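Side-chain contacts in vibralactone Cyclase (Boreostereum vibrans, PDB 6KD0), which probably catalyses the cyclization that forms the fused bicyclic beta-lactone of vibralactone, using an alpha/beta hydrolase fold: residues P31-L35 with E36-A40; S88-K91 with T92-Y95; M113-Y116 with D117-I121; M217-E220 with Y221-C224; K240-Y243 with W244-L248. One frame throughout, in Å; residues are numbered along the deposited sequence.

Contact 1 (P31-L35 with E36-A40); sequences PFPPL and EARRA
The backbone of Pro34 turns straight into the first turn of helix 35-54. Pro34 is the N-cap residue, and its O accepts from Arg38 N at 3.1 Å and, weakly, from Ala37 N. The next bond, Arg39 N to Leu35 O, is 2.9 Å long and almost straight. This is a helix N-terminus entered through an extended, proline-rich loop, on the surface of the alpha/beta hydrolase.

Arg38 makes the polar side-chain contact. Its chain is extended from CG to NE and runs back along the loop. Arg38 NE donates to Pro33 O at 2.8 Å, reaching it from above the carbonyl plane. Arg38 NH2 then sits over the centre of the Phe32 ring. Arg38 CZ is 4.3 Å from the centroid of the Phe32 ring, a cation-pi contact in which guanidinium and ring planes are tilted by 45°. Phe32 reaches this place because its CG is anti to the backbone N (chi1 -164°). The CG of Pro33 lies over a guanidinium face. NH1 of Arg38 is taken by a salt bridge to Glu241, and Trp244 meets Phe32 edge-to-face, so both side chains also bind helix 239-249.

Pro34 packs its ring CD against Ala37 CB at 3.8 Å. Arg39 turns its polar end to Ala107 O and Glu139. One face of its guanidinium is covered by Leu35, whose CD2 lies 3.6 Å from Arg39 CZ.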
loop_
_atom_site.group_PDB
_atom_site.type_symbol
_atom_site.label_atom_id
_atom_site.label_comp_id
_atom_site.label_asym_id
_atom_site.label_seq_id
_atom_site.Cartn_x
_atom_site.Cartn_y
_atom_site.Cartn_z
ATOM N N PRO A 31 20.981 -10.395 15.289
ATOM C CA PRO A 31 20.332 -11.464 14.507
ATOM C C PRO A 31 18.882 -11.153 14.184
ATOM O O PRO A 31 18.425 -11.429 13.069
ATOM C CB PRO A 31 20.450 -12.695 15.421
ATOM C CG PRO A 31 21.550 -12.357 16.383
ATOM C CD PRO A 31 21.475 -10.889 16.587
ATOM N N PHE A 32 18.151 -10.565 15.125
ATOM C CA PHE A 32 16.758 -10.175 14.903
ATOM C C PHE A 32 16.475 -8.901 15.697
ATOM O O PHE A 32 16.181 -8.956 16.902
ATOM C CB PHE A 32 15.784 -11.291 15.273
ATOM C CG PHE A 32 14.400 -11.087 14.723
ATOM C CD1 PHE A 32 13.484 -10.296 15.398
ATOM C CD2 PHE A 32 14.018 -11.675 13.522
ATOM C CE1 PHE A 32 12.205 -10.098 14.894
ATOM C CE2 PHE A 32 12.737 -11.484 13.008
ATOM C CZ PHE A 32 11.830 -10.690 13.699
ATOM N N PRO A 33 16.546 -7.737 15.056
ATOM C CA PRO A 33 16.312 -6.474 15.754
ATOM C C PRO A 33 14.925 -6.432 16.368
ATOM O O PRO A 33 13.952 -6.887 15.748
ATOM C CB PRO A 33 16.451 -5.421 14.642
ATOM C CG PRO A 33 17.238 -6.087 13.577
ATOM C CD PRO A 33 16.918 -7.543 13.642
ATOM N N PRO A 34 14.796 -5.885 17.576
ATOM C CA PRO A 34 13.485 -5.788 18.230
ATOM C C PRO A 34 12.641 -4.690 17.592
ATOM O O PRO A 34 13.133 -3.867 16.820
ATOM C CB PRO A 34 13.834 -5.440 19.680
ATOM C CG PRO A 34 15.150 -4.701 19.575
ATOM C CD PRO A 34 15.870 -5.256 18.370
ATOM N N LEU A 35 11.346 -4.692 17.937
ATOM C CA LEU A 35 10.407 -3.764 17.307
ATOM C C LEU A 35 10.849 -2.312 17.455
ATOM O O LEU A 35 10.767 -1.525 16.497
ATOM C CB LEU A 35 9.002 -3.945 17.893
ATOM C CG LEU A 35 7.932 -3.069 17.238
ATOM C CD1 LEU A 35 7.955 -3.173 15.707
ATOM C CD2 LEU A 35 6.585 -3.450 17.775
ATOM N N GLU A 36 11.333 -1.933 18.643
ATOM C CA GLU A 36 11.731 -0.541 18.847
ATOM C C GLU A 36 12.877 -0.149 17.928
ATOM O O GLU A 36 12.904 0.977 17.425
ATOM C CB GLU A 36 12.108 -0.279 20.303
ATOM C CG GLU A 36 13.337 -1.013 20.786
ATOM C CD GLU A 36 13.002 -2.323 21.489
ATOM O OE1 GLU A 36 13.871 -2.799 22.263
ATOM O OE2 GLU A 36 11.887 -2.875 21.260
ATOM N N ALA A 37 13.792 -1.081 17.641
ATOM C CA ALA A 37 14.884 -0.778 16.721
ATOM C C ALA A 37 14.385 -0.647 15.287
ATOM O O ALA A 37 14.914 0.163 14.517
ATOM C CB ALA A 37 15.976 -1.842 16.816
ATOM N N ARG A 38 13.358 -1.412 14.909
ATOM C CA ARG A 38 12.808 -1.285 13.558
ATOM C C ARG A 38 12.057 0.038 13.380
ATOM O O ARG A 38 12.214 0.728 12.358
ATOM C CB ARG A 38 11.896 -2.485 13.278
ATOM C CG ARG A 38 12.650 -3.810 13.202
ATOM C CD ARG A 38 11.739 -5.023 13.425
ATOM N NE ARG A 38 12.495 -6.278 13.441
ATOM C CZ ARG A 38 12.874 -6.954 12.355
ATOM N NH1 ARG A 38 12.569 -6.515 11.136
ATOM N NH2 ARG A 38 13.560 -8.085 12.495
ATOM N N ARG A 39 11.241 0.409 14.364
ATOM C CA ARG A 39 10.598 1.718 14.339
ATOM C C ARG A 39 11.637 2.838 14.281
ATOM O O ARG A 39 11.511 3.785 13.485
ATOM C CB ARG A 39 9.699 1.869 15.559
ATOM C CG ARG A 39 8.467 0.978 15.510
ATOM C CD ARG A 39 7.663 0.972 16.827
ATOM N NE ARG A 39 6.353 0.351 16.630
ATOM C CZ ARG A 39 5.520 -0.030 17.597
ATOM N NH1 ARG A 39 5.844 0.138 18.880
ATOM N NH2 ARG A 39 4.349 -0.574 17.273
ATOM N N ALA A 40 12.687 2.737 15.112
ATOM C CA ALA A 40 13.734 3.759 15.121
ATOM C C ALA A 40 14.482 3.797 13.801
ATOM O O ALA A 40 14.955 4.861 13.385
ATOM C CB ALA A 40 14.717 3.511 16.267
#

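Contact 2 (S88-K91 with T92-Y95); sequences SPDK and TKTY
This is a local turn contact on the surface, in the loop between strands 76-85 and 97-101. Asp90 to Lys93 form a type I beta turn, closed by Lys93 N donating to Asp90 O at 3.1 Å. Asp90 OD1 holds the turn from the side-chain end, accepting from Thr92 OG1 at 2.8 Å on its syn lone pair, and from Thr92 N at 3.0 Å from above the carboxylate plane. Water 3 joins Asp90 OD2 to Thr92 OG1. Ser88 begins an ST turn: with OG opposite the backbone N (chi1 173°), Ser88 OG accepts from Asp90 N at 3.0 Å. Ser88 CB also meets Tyr95 OH at 3.6 Å. Replacing Ser88 with an alanine would probably leave Asp90 N without this acceptor and let the entry to the turn shift. Two waters lead from Tyr95 OH to Ser88 N and Asp90 O. Asn164 ND2, in the loop between helix 144-158 and strand 171-176, donates to Lys91 O and Lys93 O, while Tyr95 leads toward strand 97-101.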
loop_
_atom_site.group_PDB
_atom_site.type_symbol
_atom_site.label_atom_id
_atom_site.label_comp_id
_atom_site.label_asym_id
_atom_site.label_seq_id
_atom_site.Cartn_x
_atom_site.Cartn_y
_atom_site.Cartn_z
ATOM N N SER A 88 -3.859 25.793 -9.715
ATOM C CA SER A 88 -4.901 26.404 -10.530
ATOM C C SER A 88 -5.174 27.835 -10.066
ATOM O O SER A 88 -5.178 28.106 -8.861
ATOM C CB SER A 88 -6.188 25.588 -10.453
ATOM O OG SER A 88 -7.248 26.267 -11.102
ATOM N N PRO A 89 -5.398 28.781 -10.989
ATOM C CA PRO A 89 -5.898 30.107 -10.572
ATOM C C PRO A 89 -7.270 30.062 -9.912
ATOM O O PRO A 89 -7.704 31.086 -9.373
ATOM C CB PRO A 89 -5.947 30.903 -11.884
ATOM C CG PRO A 89 -4.975 30.228 -12.784
ATOM C CD PRO A 89 -4.977 28.765 -12.403
ATOM N N ASP A 90 -7.949 28.910 -9.934
ATOM C CA ASP A 90 -9.318 28.747 -9.435
ATOM C C ASP A 90 -9.243 28.078 -8.066
ATOM O O ASP A 90 -9.183 26.853 -7.953
ATOM C CB ASP A 90 -10.151 27.933 -10.419
ATOM C CG ASP A 90 -11.566 27.666 -9.932
ATOM O OD1 ASP A 90 -11.954 28.165 -8.852
ATOM O OD2 ASP A 90 -12.294 26.936 -10.636
ATOM N N LYS A 91 -9.278 28.901 -7.019
ATOM C CA LYS A 91 -9.175 28.406 -5.653
ATOM C C LYS A 91 -10.383 27.588 -5.215
ATOM O O LYS A 91 -10.305 26.925 -4.177
ATOM C CB LYS A 91 -8.962 29.585 -4.706
ATOM C CG LYS A 91 -10.160 30.527 -4.635
ATOM C CD LYS A 91 -10.115 31.418 -3.391
ATOM C CE LYS A 91 -11.497 31.971 -3.051
ATOM N NZ LYS A 91 -11.937 33.056 -3.977
ATOM N N THR A 92 -11.479 27.593 -5.977
ATOM C CA THR A 92 -12.657 26.790 -5.663
ATOM C C THR A 92 -12.734 25.485 -6.459
ATOM O O THR A 92 -13.722 24.753 -6.335
ATOM C CB THR A 92 -13.931 27.615 -5.897
ATOM O OG1 THR A 92 -14.190 27.717 -7.302
ATOM C CG2 THR A 92 -13.766 29.030 -5.332
ATOM N N LYS A 93 -11.721 25.178 -7.265
ATOM C CA LYS A 93 -11.705 23.944 -8.037
ATOM C C LYS A 93 -11.677 22.735 -7.106
ATOM O O LYS A 93 -11.047 22.772 -6.046
ATOM C CB LYS A 93 -10.482 23.939 -8.959
ATOM C CG LYS A 93 -10.506 22.910 -10.067
ATOM C CD LYS A 93 -9.345 23.166 -11.025
ATOM C CE LYS A 93 -9.033 21.966 -11.912
ATOM N NZ LYS A 93 -10.096 21.673 -12.903
ATOM N N THR A 94 -12.374 21.665 -7.499
ATOM C CA THR A 94 -12.336 20.390 -6.792
ATOM C C THR A 94 -11.637 19.341 -7.648
ATOM O O THR A 94 -11.669 19.392 -8.882
ATOM C CB THR A 94 -13.741 19.903 -6.414
ATOM O OG1 THR A 94 -14.521 19.737 -7.602
ATOM C CG2 THR A 94 -14.422 20.904 -5.495
ATOM N N TYR A 95 -11.015 18.379 -6.984
ATOM C CA TYR A 95 -10.125 17.420 -7.620
ATOM C C TYR A 95 -10.540 16.002 -7.273
ATOM O O TYR A 95 -11.249 15.783 -6.286
ATOM C CB TYR A 95 -8.678 17.653 -7.165
ATOM C CG TYR A 95 -8.219 19.055 -7.436
ATOM C CD1 TYR A 95 -7.688 19.399 -8.673
ATOM C CD2 TYR A 95 -8.352 20.045 -6.472
ATOM C CE1 TYR A 95 -7.274 20.690 -8.938
ATOM C CE2 TYR A 95 -7.930 21.344 -6.723
ATOM C CZ TYR A 95 -7.395 21.659 -7.952
ATOM O OH TYR A 95 -6.988 22.955 -8.181
HETATM O O HOH W 1 -4.292 23.128 -8.752
HETATM O O HOH W 2 -7.700 24.946 -6.531
HETATM O O HOH W 3 -14.284 25.662 -9.729
#

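Contact 3 (M113-Y116 with D117-I121); sequences MDDY and DLRII
Asp115 OD2 takes two bonds from Arg119, four residues on. Arg119 NH2 donates to Asp115 OD2 at 2.8 Å along the syn lone pair, and Arg119 NE donates to it at 2.9 Å from above the carboxylate plane. The grip is side-on, through NE and one NH, with OD2 close to the guanidinium plane and the carboxylate and guanidinium planes 84° apart. Arg119 is extended from CG to NE. Asp115 has CG anti to the backbone N (chi1 -168°), which swings its carboxylate toward the arginine. Its OD1 binds Tyr83 OH and Arg81 on strand 76-85. Tyr116 runs alongside Arg119, with CE1 over the guanidinium face and Tyr116 CD1 3.9 Å from Arg119 NE. This is the first turn of helix 115-125, the helix of a beta-alpha-beta unit between strands 97-101 and 128-132. Leu118 N donates to O of Asp114, the N-cap residue by position, at 2.8 Å. Water 5 links Asp114 OD1 with Asp117 OD2, which also forms a salt bridge to Arg318. Leu118 CG lies 4.3 Å from Asp114 CB.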
loop_
_atom_site.group_PDB
_atom_site.type_symbol
_atom_site.label_atom_id
_atom_site.label_comp_id
_atom_site.label_asym_id
_atom_site.label_seq_id
_atom_site.Cartn_x
_atom_site.Cartn_y
_atom_site.Cartn_z
ATOM N N MET A 113 6.108 8.513 6.263
ATOM C CA MET A 113 6.671 7.593 5.282
ATOM C C MET A 113 6.477 8.082 3.856
ATOM O O MET A 113 7.397 8.009 3.031
ATOM C CB MET A 113 6.031 6.224 5.439
ATOM C CG MET A 113 6.505 5.494 6.684
ATOM S SD MET A 113 5.470 4.046 6.929
ATOM C CE MET A 113 6.639 2.913 7.675
ATOM N N ASP A 114 5.282 8.568 3.538
ATOM C CA ASP A 114 5.002 8.866 2.140
ATOM C C ASP A 114 4.753 10.344 1.943
ATOM O O ASP A 114 4.313 10.756 0.856
ATOM C CB ASP A 114 3.822 8.026 1.640
ATOM C CG ASP A 114 4.028 6.548 1.910
ATOM O OD1 ASP A 114 4.906 5.941 1.250
ATOM O OD2 ASP A 114 3.340 5.996 2.800
ATOM N N ASP A 115 5.070 11.153 2.957
ATOM C CA ASP A 115 4.693 12.563 2.909
ATOM C C ASP A 115 5.225 13.250 1.647
ATOM O O ASP A 115 4.457 13.838 0.870
ATOM C CB ASP A 115 5.197 13.251 4.176
ATOM C CG ASP A 115 4.627 14.635 4.359
ATOM O OD1 ASP A 115 3.395 14.770 4.517
ATOM O OD2 ASP A 115 5.426 15.589 4.367
ATOM N N TYR A 116 6.531 13.159 1.402
ATOM C CA TYR A 116 7.082 13.811 0.215
ATOM C C TYR A 116 6.498 13.218 -1.057
ATOM O O TYR A 116 6.105 13.963 -1.969
ATOM C CB TYR A 116 8.609 13.722 0.207
ATOM C CG TYR A 116 9.277 14.725 1.134
ATOM C CD1 TYR A 116 8.578 15.304 2.193
ATOM C CD2 TYR A 116 10.604 15.074 0.962
ATOM C CE1 TYR A 116 9.187 16.215 3.049
ATOM C CE2 TYR A 116 11.220 15.985 1.800
ATOM C CZ TYR A 116 10.513 16.550 2.839
ATOM O OH TYR A 116 11.132 17.440 3.668
ATOM N N ASP A 117 6.366 11.885 -1.117
ATOM C CA ASP A 117 5.832 11.282 -2.333
ATOM C C ASP A 117 4.448 11.844 -2.633
ATOM O O ASP A 117 4.149 12.195 -3.779
ATOM C CB ASP A 117 5.773 9.761 -2.198
ATOM C CG ASP A 117 7.078 9.078 -2.594
ATOM O OD1 ASP A 117 7.679 9.481 -3.605
ATOM O OD2 ASP A 117 7.508 8.136 -1.893
ATOM N N LEU A 118 3.617 12.015 -1.595
ATOM C CA LEU A 118 2.252 12.479 -1.838
ATOM C C LEU A 118 2.223 13.973 -2.172
ATOM O O LEU A 118 1.403 14.392 -3.002
ATOM C CB LEU A 118 1.350 12.163 -0.639
ATOM C CG LEU A 118 1.076 10.659 -0.433
ATOM C CD1 LEU A 118 0.226 10.403 0.807
ATOM C CD2 LEU A 118 0.407 10.023 -1.666
ATOM N N ARG A 119 3.127 14.776 -1.583
ATOM C CA ARG A 119 3.253 16.163 -2.023
ATOM C C ARG A 119 3.516 16.195 -3.517
ATOM O O ARG A 119 2.904 16.976 -4.259
ATOM C CB ARG A 119 4.381 16.880 -1.283
ATOM C CG ARG A 119 4.126 17.171 0.167
ATOM C CD ARG A 119 5.408 17.670 0.804
ATOM N NE ARG A 119 5.395 17.563 2.255
ATOM C CZ ARG A 119 5.642 18.575 3.081
ATOM N NH1 ARG A 119 5.918 19.790 2.601
ATOM N NH2 ARG A 119 5.627 18.371 4.378
ATOM N N ILE A 120 4.408 15.312 -3.979
ATOM C CA ILE A 120 4.729 15.287 -5.397
ATOM C C ILE A 120 3.508 14.853 -6.197
ATOM O O ILE A 120 3.103 15.530 -7.159
ATOM C CB ILE A 120 5.946 14.376 -5.626
ATOM C CG1 ILE A 120 7.163 15.023 -4.956
ATOM C CG2 ILE A 120 6.165 14.116 -7.111
ATOM C CD1 ILE A 120 8.304 14.099 -4.713
ATOM N N ILE A 121 2.834 13.792 -5.733
ATOM C CA ILE A 121 1.792 13.168 -6.540
ATOM C C ILE A 121 0.602 14.098 -6.661
ATOM O O ILE A 121 0.018 14.245 -7.743
ATOM C CB ILE A 121 1.389 11.797 -5.953
ATOM C CG1 ILE A 121 2.421 10.728 -6.334
ATOM C CG2 ILE A 121 -0.021 11.406 -6.420
ATOM C CD1 ILE A 121 2.261 9.415 -5.602
HETATM O O HOH W 4 7.767 9.900 0.620
HETATM O O HOH W 5 5.503 6.406 -1.172
#

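Contact 4 (M217-E220 with Y221-C224); sequences MPEE and YKSC
Glu219 OE1 receives Lys222 NZ at 2.7 Å, a salt bridge to the residue three on. The lysine comes on the syn side, somewhat out of the carboxylate plane. Its chain is extended beyond CG, while the glutamate bends at chi2 (63°) to meet it. The lysine stem slides past Met217, Met217 CG to Lys222 CG 3.8 Å. Two successive backbone bonds to the third residue back close the bend: Tyr221 N to Pro218 O at 2.9 Å, and Lys222 N to Glu219 O at 3.0 Å. The site is a surface bend between strand 203-207 and helix 227-230 of the alpha/beta hydrolase fold. Water 6 bridges Glu219 O and Ser223 N. Glu220 runs alongside Tyr221, and Glu220 CG stands over the Tyr221 ring centre at 3.6 Å, a CH-pi contact. Pro218 CB meets Tyr221 CD2 at 3.8 Å. An alanine in place of Tyr221 would probably leave Glu220 CG and Pro218 without their ring partner and open a gap beside Leu289 and Leu293.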
loop_
_atom_site.group_PDB
_atom_site.type_symbol
_atom_site.label_atom_id
_atom_site.label_comp_id
_atom_site.label_asym_id
_atom_site.label_seq_id
_atom_site.Cartn_x
_atom_site.Cartn_y
_atom_site.Cartn_z
ATOM N N MET A 217 -4.155 -20.246 4.613
ATOM C CA MET A 217 -4.033 -20.449 3.178
ATOM C C MET A 217 -4.875 -21.651 2.759
ATOM O O MET A 217 -4.693 -22.745 3.310
ATOM C CB MET A 217 -2.575 -20.678 2.800
ATOM C CG MET A 217 -2.336 -20.857 1.326
ATOM S SD MET A 217 -2.775 -19.385 0.398
ATOM C CE MET A 217 -1.694 -18.169 1.155
ATOM N N PRO A 218 -5.794 -21.500 1.808
ATOM C CA PRO A 218 -6.634 -22.639 1.419
ATOM C C PRO A 218 -5.781 -23.763 0.856
ATOM O O PRO A 218 -4.824 -23.529 0.113
ATOM C CB PRO A 218 -7.569 -22.044 0.364
ATOM C CG PRO A 218 -7.592 -20.589 0.675
ATOM C CD PRO A 218 -6.182 -20.283 1.084
ATOM N N GLU A 219 -6.119 -24.990 1.262
ATOM C CA GLU A 219 -5.321 -26.155 0.885
ATOM C C GLU A 219 -5.086 -26.211 -0.622
ATOM O O GLU A 219 -3.957 -26.444 -1.073
ATOM C CB GLU A 219 -6.005 -27.434 1.373
ATOM C CG GLU A 219 -5.086 -28.652 1.417
ATOM C CD GLU A 219 -3.931 -28.492 2.393
ATOM O OE1 GLU A 219 -4.133 -27.935 3.499
ATOM O OE2 GLU A 219 -2.815 -28.943 2.052
ATOM N N GLU A 220 -6.129 -25.964 -1.414
ATOM C CA GLU A 220 -6.014 -26.108 -2.861
ATOM C C GLU A 220 -5.000 -25.151 -3.469
ATOM O O GLU A 220 -4.563 -25.372 -4.604
ATOM C CB GLU A 220 -7.363 -25.871 -3.529
ATOM C CG GLU A 220 -7.844 -24.447 -3.370
ATOM C CD GLU A 220 -9.336 -24.309 -3.476
ATOM O OE1 GLU A 220 -9.847 -24.325 -4.616
ATOM O OE2 GLU A 220 -9.994 -24.176 -2.418
ATOM N N TYR A 221 -4.633 -24.085 -2.757
ATOM C CA TYR A 221 -3.672 -23.121 -3.271
ATOM C C TYR A 221 -2.299 -23.233 -2.642
ATOM O O TYR A 221 -1.416 -22.451 -3.005
ATOM C CB TYR A 221 -4.172 -21.685 -3.067
ATOM C CG TYR A 221 -5.497 -21.393 -3.708
ATOM C CD1 TYR A 221 -5.758 -21.772 -5.015
ATOM C CD2 TYR A 221 -6.487 -20.724 -3.007
ATOM C CE1 TYR A 221 -6.974 -21.499 -5.603
ATOM C CE2 TYR A 221 -7.708 -20.445 -3.583
ATOM C CZ TYR A 221 -7.946 -20.833 -4.883
ATOM O OH TYR A 221 -9.167 -20.559 -5.465
ATOM N N LYS A 222 -2.086 -24.163 -1.708
ATOM C CA LYS A 222 -0.814 -24.151 -0.994
ATOM C C LYS A 222 0.354 -24.422 -1.930
ATOM O O LYS A 222 1.470 -23.940 -1.696
ATOM C CB LYS A 222 -0.833 -25.150 0.157
ATOM C CG LYS A 222 -1.564 -24.627 1.371
ATOM C CD LYS A 222 -1.499 -25.617 2.508
ATOM C CE LYS A 222 -2.218 -25.093 3.735
ATOM N NZ LYS A 222 -2.512 -26.194 4.697
ATOM N N SER A 223 0.071 -25.152 -3.014
ATOM C CA SER A 223 1.096 -25.493 -4.034
ATOM C C SER A 223 1.516 -24.230 -4.796
ATOM O O SER A 223 2.677 -24.178 -5.250
ATOM C CB SER A 223 0.591 -26.559 -4.972
ATOM O OG SER A 223 1.032 -27.844 -4.560
ATOM N N CYS A 224 0.609 -23.256 -4.930
ATOM C CA CYS A 224 0.933 -22.020 -5.647
ATOM C C CYS A 224 1.949 -21.176 -4.894
ATOM O O CYS A 224 2.605 -20.312 -5.494
ATOM C CB CYS A 224 -0.310 -21.155 -5.860
ATOM S SG CYS A 224 -1.730 -21.979 -6.560
HETATM O O HOH W 6 -2.203 -27.045 -3.333
#

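Contact 5 (K240-Y243 with W244-L248)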
loop_
_atom_site.group_PDB
_atom_site.type_symbol
_atom_site.label_atom_id
_atom_site.label_comp_id
_atom_site.label_asym_id
_atom_site.label_seq_id
_atom_site.Cartn_x
_atom_site.Cartn_y
_atom_site.Cartn_z
ATOM N N LYS A 240 10.795 -15.581 8.289
ATOM C CA LYS A 240 10.748 -15.398 9.731
ATOM C C LYS A 240 10.082 -14.075 10.105
ATOM O O LYS A 240 9.272 -14.023 11.038
ATOM C CB LYS A 240 12.171 -15.475 10.290
ATOM C CG LYS A 240 12.277 -15.316 11.795
ATOM C CD LYS A 240 13.727 -15.458 12.241
ATOM C CE LYS A 240 13.840 -15.332 13.755
ATOM N NZ LYS A 240 15.236 -15.524 14.245
ATOM N N GLU A 241 10.415 -12.998 9.383
ATOM C CA GLU A 241 9.853 -11.679 9.670
ATOM C C GLU A 241 8.369 -11.630 9.327
ATOM O O GLU A 241 7.572 -11.013 10.049
ATOM C CB GLU A 241 10.625 -10.607 8.892
ATOM C CG GLU A 241 12.003 -10.285 9.467
ATOM C CD GLU A 241 12.790 -9.304 8.607
ATOM O OE1 GLU A 241 13.350 -8.330 9.155
ATOM O OE2 GLU A 241 12.848 -9.504 7.380
ATOM N N VAL A 242 7.984 -12.271 8.218
ATOM C CA VAL A 242 6.572 -12.349 7.847
ATOM C C VAL A 242 5.768 -12.987 8.979
ATOM O O VAL A 242 4.737 -12.451 9.431
ATOM C CB VAL A 242 6.421 -13.115 6.521
ATOM C CG1 VAL A 242 4.957 -13.495 6.279
ATOM C CG2 VAL A 242 6.955 -12.254 5.364
ATOM N N TYR A 243 6.237 -14.144 9.458
ATOM C CA TYR A 243 5.545 -14.829 10.551
ATOM C C TYR A 243 5.523 -13.975 11.818
ATOM O O TYR A 243 4.532 -13.972 12.567
ATOM C CB TYR A 243 6.212 -16.184 10.825
ATOM C CG TYR A 243 5.729 -17.291 9.916
ATOM C CD1 TYR A 243 5.810 -17.162 8.537
ATOM C CD2 TYR A 243 5.178 -18.459 10.436
ATOM C CE1 TYR A 243 5.363 -18.171 7.686
ATOM C CE2 TYR A 243 4.730 -19.474 9.606
ATOM C CZ TYR A 243 4.829 -19.325 8.231
ATOM O OH TYR A 243 4.382 -20.322 7.390
ATOM N N TRP A 244 6.605 -13.235 12.077
ATOM C CA TRP A 244 6.631 -12.403 13.280
ATOM C C TRP A 244 5.602 -11.273 13.195
ATOM O O TRP A 244 4.910 -10.982 14.176
ATOM C CB TRP A 244 8.051 -11.872 13.506
ATOM C CG TRP A 244 8.256 -11.044 14.748
ATOM C CD1 TRP A 244 8.208 -11.469 16.048
ATOM C CD2 TRP A 244 8.600 -9.658 14.790
ATOM N NE1 TRP A 244 8.484 -10.416 16.899
ATOM C CE2 TRP A 244 8.727 -9.296 16.148
ATOM C CE3 TRP A 244 8.795 -8.680 13.809
ATOM C CZ2 TRP A 244 9.054 -8.002 16.549
ATOM C CZ3 TRP A 244 9.125 -7.400 14.209
ATOM C CH2 TRP A 244 9.250 -7.073 15.569
ATOM N N PHE A 245 5.491 -10.617 12.031
ATOM C CA PHE A 245 4.507 -9.545 11.883
ATOM C C PHE A 245 3.078 -10.086 11.998
ATOM O O PHE A 245 2.195 -9.422 12.570
ATOM C CB PHE A 245 4.712 -8.801 10.552
ATOM C CG PHE A 245 5.864 -7.820 10.560
ATOM C CD1 PHE A 245 5.860 -6.719 11.403
ATOM C CD2 PHE A 245 6.940 -7.988 9.694
ATOM C CE1 PHE A 245 6.930 -5.812 11.405
ATOM C CE2 PHE A 245 8.005 -7.087 9.693
ATOM C CZ PHE A 245 7.999 -6.004 10.555
ATOM N N ASN A 246 2.829 -11.284 11.448
ATOM C CA ASN A 246 1.519 -11.920 11.626
ATOM C C ASN A 246 1.233 -12.169 13.100
ATOM O O ASN A 246 0.106 -11.970 13.574
ATOM C CB ASN A 246 1.448 -13.252 10.861
ATOM C CG ASN A 246 1.452 -13.067 9.360
ATOM O OD1 ASN A 246 0.938 -12.092 8.846
ATOM N ND2 ASN A 246 2.009 -14.038 8.646
ATOM N N GLU A 247 2.242 -12.639 13.837
ATOM C CA GLU A 247 2.082 -12.870 15.269
ATOM C C GLU A 247 1.816 -11.573 16.038
ATOM O O GLU A 247 0.964 -11.538 16.930
ATOM C CB GLU A 247 3.334 -13.566 15.808
ATOM C CG GLU A 247 3.274 -13.815 17.306
ATOM C CD GLU A 247 4.503 -14.525 17.825
ATOM O OE1 GLU A 247 4.422 -15.108 18.927
ATOM O OE2 GLU A 247 5.546 -14.501 17.134
ATOM N N LEU A 248 2.545 -10.501 15.716
ATOM C CA LEU A 248 2.318 -9.218 16.384
ATOM C C LEU A 248 0.894 -8.730 16.143
ATOM O O LEU A 248 0.273 -8.117 17.025
ATOM C CB LEU A 248 3.319 -8.177 15.887
ATOM C CG LEU A 248 4.809 -8.305 16.220
ATOM C CD1 LEU A 248 5.556 -7.167 15.542
ATOM C CD2 LEU A 248 5.042 -8.273 17.717
#
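Phe245 packs back over the helix turn before it, against Glu241. Phe245 CB lies 3.7 Å from Glu241 O, and Phe245 CG is at the same distance from that oxygen. Phe245 CD2 comes closest, 3.1 Å from Glu241 O, meeting it obliquely. Farther along the ring, Phe245 CE2 is 4.0 Å from Glu241 O. With CG anti to the carbonyl carbon (chi1 -78°), the CD2 side of the ring is turned back toward Glu241 O. One ring face has Trp244 CE3 above its centre.

These residues belong to helix 239-249, which lies between strands 203-207 and 273-278 along the chain of the alpha/beta hydrolase fold. Regular i to i+4 bonds carry the turn. Phe245 N donates to Glu241 O at 2.9 Å, and Asn246 N donates to Val242 O at 3.0 Å. The same Glu241 O is therefore bonded by the amide and brushed by the ring.

Asn246 lies side by side with Val242, both pointing the same way, with Asn246 ND2 3.8 Å from Val242 CG1. Trp244 packs on Leu35 and Arg38 of helix 35-54. Glu241 OE1 is taken by Arg38, while its OE2 accepts from Ser238 N, just before the segment. Leu248 CD1 lies over one face of the Trp244 indole, offset toward the rim.

Contacts 1 to 5 follow one another along the chain. Contacts 1 and 5 touch, their centres about 13 Å apart: the start of helix 35-54 meets helix 239-249 through a salt bridge and aromatic packing. Contact 4 lies about 20 Å from contact 5, centre to centre, with nearest atoms about 8 Å apart. Contact 3 sits on helix 115-125 beside the central mixed sheet, its nearest atoms about 8 Å from contact 1 and about 9 Å from contact 5. Contact 2 is remote, about 50 Å from contact 4 between centres. Contacts 1 and 5 thus join helix 35-54 to helix 239-249, far apart in sequence.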